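Local coordinates for purine nucleoside phosphorylase (Schistosoma mansoni, PDB 6BJ6), which catalyses the reversible phosphate-dependent cleavage of purine nucleosides such as inosine and guanosine to the free base and ribose 1-phosphate, at residues 116-121 against 242-247. Sequence-based numbering, arbitrary orientation.
Sequences TNLAGG and LIANNS. With DTS (2-{[(S)-phenylsulfinyl]methyl}benzoic acid), chain F.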
ATOM      1  N   THR A 116      22.179   0.523 -10.265  1.00 28.98           N
ATOM      2  CA  THR A 116      22.798   0.050  -9.020  1.00 26.68           C
ATOM      3  C   THR A 116      22.234   0.826  -7.827  1.00 28.22           C
ATOM      4  O   THR A 116      21.900   2.009  -7.943  1.00 27.56           O
ATOM      5  CB  THR A 116      24.330   0.203  -9.049  1.00 26.12           C
ATOM      6  OG1 THR A 116      24.698   1.590  -9.135  1.00 30.28           O
ATOM      7  CG2 THR A 116      24.942  -0.503 -10.229  1.00 32.52           C
ATOM      8  N   ASN A 117      22.135   0.167  -6.667  1.00 22.78           N
ATOM      9  CA  ASN A 117      21.789   0.890  -5.444  1.00 25.86           C
ATOM     10  C   ASN A 117      22.175   0.073  -4.218  1.00 26.62           C
ATOM     11  O   ASN A 117      22.259  -1.148  -4.275  1.00 29.11           O
ATOM     12  CB  ASN A 117      20.285   1.225  -5.391  1.00 30.42           C
ATOM     13  CG  ASN A 117      19.977   2.614  -4.722  1.00 33.28           C
ATOM     14  OD1 ASN A 117      19.836   3.630  -5.405  1.00 33.27           O
ATOM     15  ND2 ASN A 117      19.859   2.637  -3.394  1.00 32.67           N
ATOM     16  N   LEU A 118      22.420   0.778  -3.105  1.00 28.34           N
ATOM     17  CA  LEU A 118      22.571   0.123  -1.801  1.00 23.21           C
ATOM     18  C   LEU A 118      21.252  -0.503  -1.348  1.00 28.70           C
ATOM     19  O   LEU A 118      20.168   0.016  -1.647  1.00 29.67           O
ATOM     20  CB  LEU A 118      23.026   1.139  -0.768  1.00 26.02           C
ATOM     21  CG  LEU A 118      24.486   1.655  -0.889  1.00 27.24           C
ATOM     22  CD1 LEU A 118      24.650   3.071  -0.351  1.00 39.71           C
ATOM     23  CD2 LEU A 118      25.395   0.692  -0.076  1.00 33.91           C
ATOM     24  N   ALA A 119      21.351  -1.583  -0.563  1.00 25.94           N
ATOM     25  CA  ALA A 119      20.173  -2.321  -0.083  1.00 25.87           C
ATOM     26  C   ALA A 119      20.500  -3.129   1.167  1.00 25.88           C
ATOM     27  O   ALA A 119      21.668  -3.314   1.528  1.00 26.23           O
ATOM     28  CB  ALA A 119      19.623  -3.271  -1.162  1.00 29.14           C
ATOM     29  N   GLY A 120      19.446  -3.609   1.826  1.00 24.09           N
ATOM     30  CA  GLY A 120      19.572  -4.456   3.034  1.00 25.38           C
ATOM     31  C   GLY A 120      19.499  -5.934   2.683  1.00 27.80           C
ATOM     32  O   GLY A 120      18.693  -6.344   1.844  1.00 30.13           O
ATOM     33  N   GLY A 121      20.324  -6.743   3.348  1.00 26.74           N
ATOM     34  CA  GLY A 121      20.321  -8.182   3.125  1.00 29.34           C
ATOM     35  C   GLY A 121      19.331  -8.940   4.005  1.00 31.28           C
ATOM     36  O   GLY A 121      19.214  -8.679   5.198  1.00 29.21           O
ATOM     37  N   LEU A 242      24.057  -3.478  -3.861  1.00 25.70           N
ATOM     38  CA  LEU A 242      25.216  -3.566  -2.970  1.00 27.15           C
ATOM     39  C   LEU A 242      24.713  -3.674  -1.527  1.00 30.61           C
ATOM     40  O   LEU A 242      23.985  -2.790  -1.041  1.00 26.36           O
ATOM     41  CB  LEU A 242      26.137  -2.348  -3.136  1.00 27.91           C
ATOM     42  CG  LEU A 242      27.259  -2.193  -2.101  1.00 29.60           C
ATOM     43  CD1 LEU A 242      28.245  -3.393  -2.100  1.00 33.21           C
ATOM     44  CD2 LEU A 242      28.070  -0.919  -2.346  1.00 30.58           C
ATOM     45  N   ILE A 243      25.053  -4.776  -0.862  1.00 27.78           N
ATOM     46  CA  ILE A 243      24.476  -5.102   0.441  1.00 27.68           C
ATOM     47  C   ILE A 243      25.164  -4.302   1.548  1.00 30.02           C
ATOM     48  O   ILE A 243      26.375  -4.433   1.769  1.00 30.27           O
ATOM     49  CB  ILE A 243      24.572  -6.613   0.711  1.00 29.03           C
ATOM     50  CG1 ILE A 243      23.817  -7.421  -0.370  1.00 28.83           C
ATOM     51  CG2 ILE A 243      24.045  -6.958   2.090  1.00 34.66           C
ATOM     52  CD1 ILE A 243      22.310  -7.064  -0.530  1.00 25.95           C
ATOM     53  N   ALA A 244      24.377  -3.507   2.286  1.00 28.19           N
ATOM     54  CA  ALA A 244      24.952  -2.684   3.347  1.00 29.41           C
ATOM     55  C   ALA A 244      25.114  -3.455   4.660  1.00 30.29           C
ATOM     56  O   ALA A 244      26.044  -3.181   5.433  1.00 31.92           O
ATOM     57  CB  ALA A 244      24.069  -1.451   3.579  1.00 32.32           C
ATOM     58  N   ASN A 245      24.224  -4.407   4.925  1.00 30.34           N
ATOM     59  CA  ASN A 245      24.136  -5.100   6.215  1.00 30.07           C
ATOM     60  C   ASN A 245      23.259  -6.326   6.015  1.00 31.30           C
ATOM     61  O   ASN A 245      22.520  -6.405   5.027  1.00 33.25           O
ATOM     62  CB  ASN A 245      23.513  -4.209   7.294  1.00 30.14           C
ATOM     63  CG  ASN A 245      22.029  -3.992   7.050  1.00 33.73           C
ATOM     64  OD1 ASN A 245      21.655  -3.513   5.997  1.00 30.36           O
ATOM     65  ND2 ASN A 245      21.190  -4.414   7.972  1.00 29.12           N
ATOM     66  N   ASN A 246      23.311  -7.275   6.970  1.00 29.84           N
ATOM     67  CA  ASN A 246      22.325  -8.358   7.001  1.00 30.14           C
ATOM     68  C   ASN A 246      21.280  -8.048   8.080  1.00 29.76           C
ATOM     69  O   ASN A 246      21.566  -8.108   9.273  1.00 29.64           O
ATOM     70  CB  ASN A 246      22.967  -9.727   7.232  1.00 31.38           C
ATOM     71  CG  ASN A 246      21.982 -10.831   6.989  1.00 31.36           C
ATOM     72  OD1 ASN A 246      21.008 -10.953   7.724  1.00 31.02           O
ATOM     73  ND2 ASN A 246      22.174 -11.591   5.916  1.00 36.06           N
ATOM     74  N   SER A 247      20.057  -7.712   7.656  1.00 29.83           N
ATOM     75  CA  SER A 247      19.051  -7.280   8.613  1.00 27.13           C
ATOM     76  C   SER A 247      18.496  -8.423   9.448  1.00 29.22           C
ATOM     77  O   SER A 247      17.978  -8.172  10.538  1.00 28.34           O
ATOM     78  CB  SER A 247      17.880  -6.594   7.892  1.00 31.84           C
ATOM     79  OG  SER A 247      18.248  -5.293   7.488  1.00 34.61           O
TER
HETATM   80  C12 DTS F 305      18.182  -0.442   3.084  0.88 30.55           C
HETATM   81  C13 DTS F 305      17.875   0.302   2.031  0.88 24.93           C
HETATM   82  C11 DTS F 305      19.600  -0.422   3.617  0.88 30.50           C
HETATM   83  C10 DTS F 305      20.490   0.363   3.034  0.88 24.69           C
HETATM   84  C9  DTS F 305      20.134   1.236   1.843  0.88 27.88           C
HETATM   85  C8  DTS F 305      18.912   1.179   1.336  0.88 25.15           C
HETATM   86  C7  DTS F 305      17.971   3.894   0.611  0.88 24.36           C
HETATM   87  C4  DTS F 305      20.444   4.680   3.427  0.88 29.50           C
HETATM   88  C5  DTS F 305      19.373   4.247   2.800  0.88 34.23           C
HETATM   89  C6  DTS F 305      19.223   4.448   1.297  0.88 28.89           C
HETATM   90  C3  DTS F 305      21.518   5.402   2.680  0.88 30.88           C
HETATM   91  C2  DTS F 305      21.420   5.586   1.393  0.88 32.47           C
HETATM   92  C1  DTS F 305      20.197   5.073   0.629  0.88 32.29           C
HETATM   93  O2  DTS F 305      18.094   1.764  -1.404  0.88 65.74           O
HETATM   94  S   DTS F 305      18.381   2.223  -0.048  0.88 32.96           S
HETATM   95  C   DTS F 305      20.127   5.338  -0.872  0.88 44.07           C
HETATM   96  O1  DTS F 305      19.273   4.769  -1.604  0.88 38.96           O
HETATM   97  O   DTS F 305      20.923   6.166  -1.384  0.88 52.98           O
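Ala119 O is gripped from two sites on the neighbouring strand: Ala244 N donates at 2.8 Å in a nearly straight bond (171° at the hydrogen), and Ile243 CA makes a weaker CA-H...O approach at 3.5 Å. Along the same parallel ladder Ala119 N reaches Leu242 O at 2.9 Å, and Leu242 N donates to Asn117 O. Beyond Ile243 the register slips by one residue. Ala244 has a helix-like backbone (psi -32°), so that Ala244 and Asn245 together stand against Gly120, a beta bulge, before Gly121 N regains a bond with Asn245 O at 2.8 Å. Glycine suits position 121 because a CB would collide with Asn245 O and crowd Ile243 CG2. The last bond, from Ser247 N to Gly121 O at 2.8 Å, ties in helix 247-253, whose N-cap, Asn246, accepts from Leu249 N through OD1 while ND2 donates to Leu126 O and Asn123 O.

The Leu118 and Leu242 side chains run alongside each other, CD2 to CD2 at 3.9 Å; Leu242 CG extends opposite its own N (chi1 170°), which lays that branch beside Leu118. Small Ala244 and bare Gly120 leave room for the phenyl ring of bound 2-{[(S)-phenylsulfinyl]methyl}benzoic acid (DTS). Asn117, whose amide can donate twice, helps hold it, with Ser35: ND2 bonds carboxylate oxygen DTS O1 at 2.8 Å and, in the amide plane, Leu118 O. Asn245 ND2 donates to Ser247 OG and Asp250, and Ser247 OG bonds Glu203; as in related trimeric phosphorylases, Glu203 and Asn245 probably belong to the purine site, beside which the ligand lies.

Strands 112-121 and 236-246 are neighbours in the mixed sheet, flanked by 218-220 and 131-139 respectively, and helix 259-283 packs on Leu118 and Ala244 through Val262.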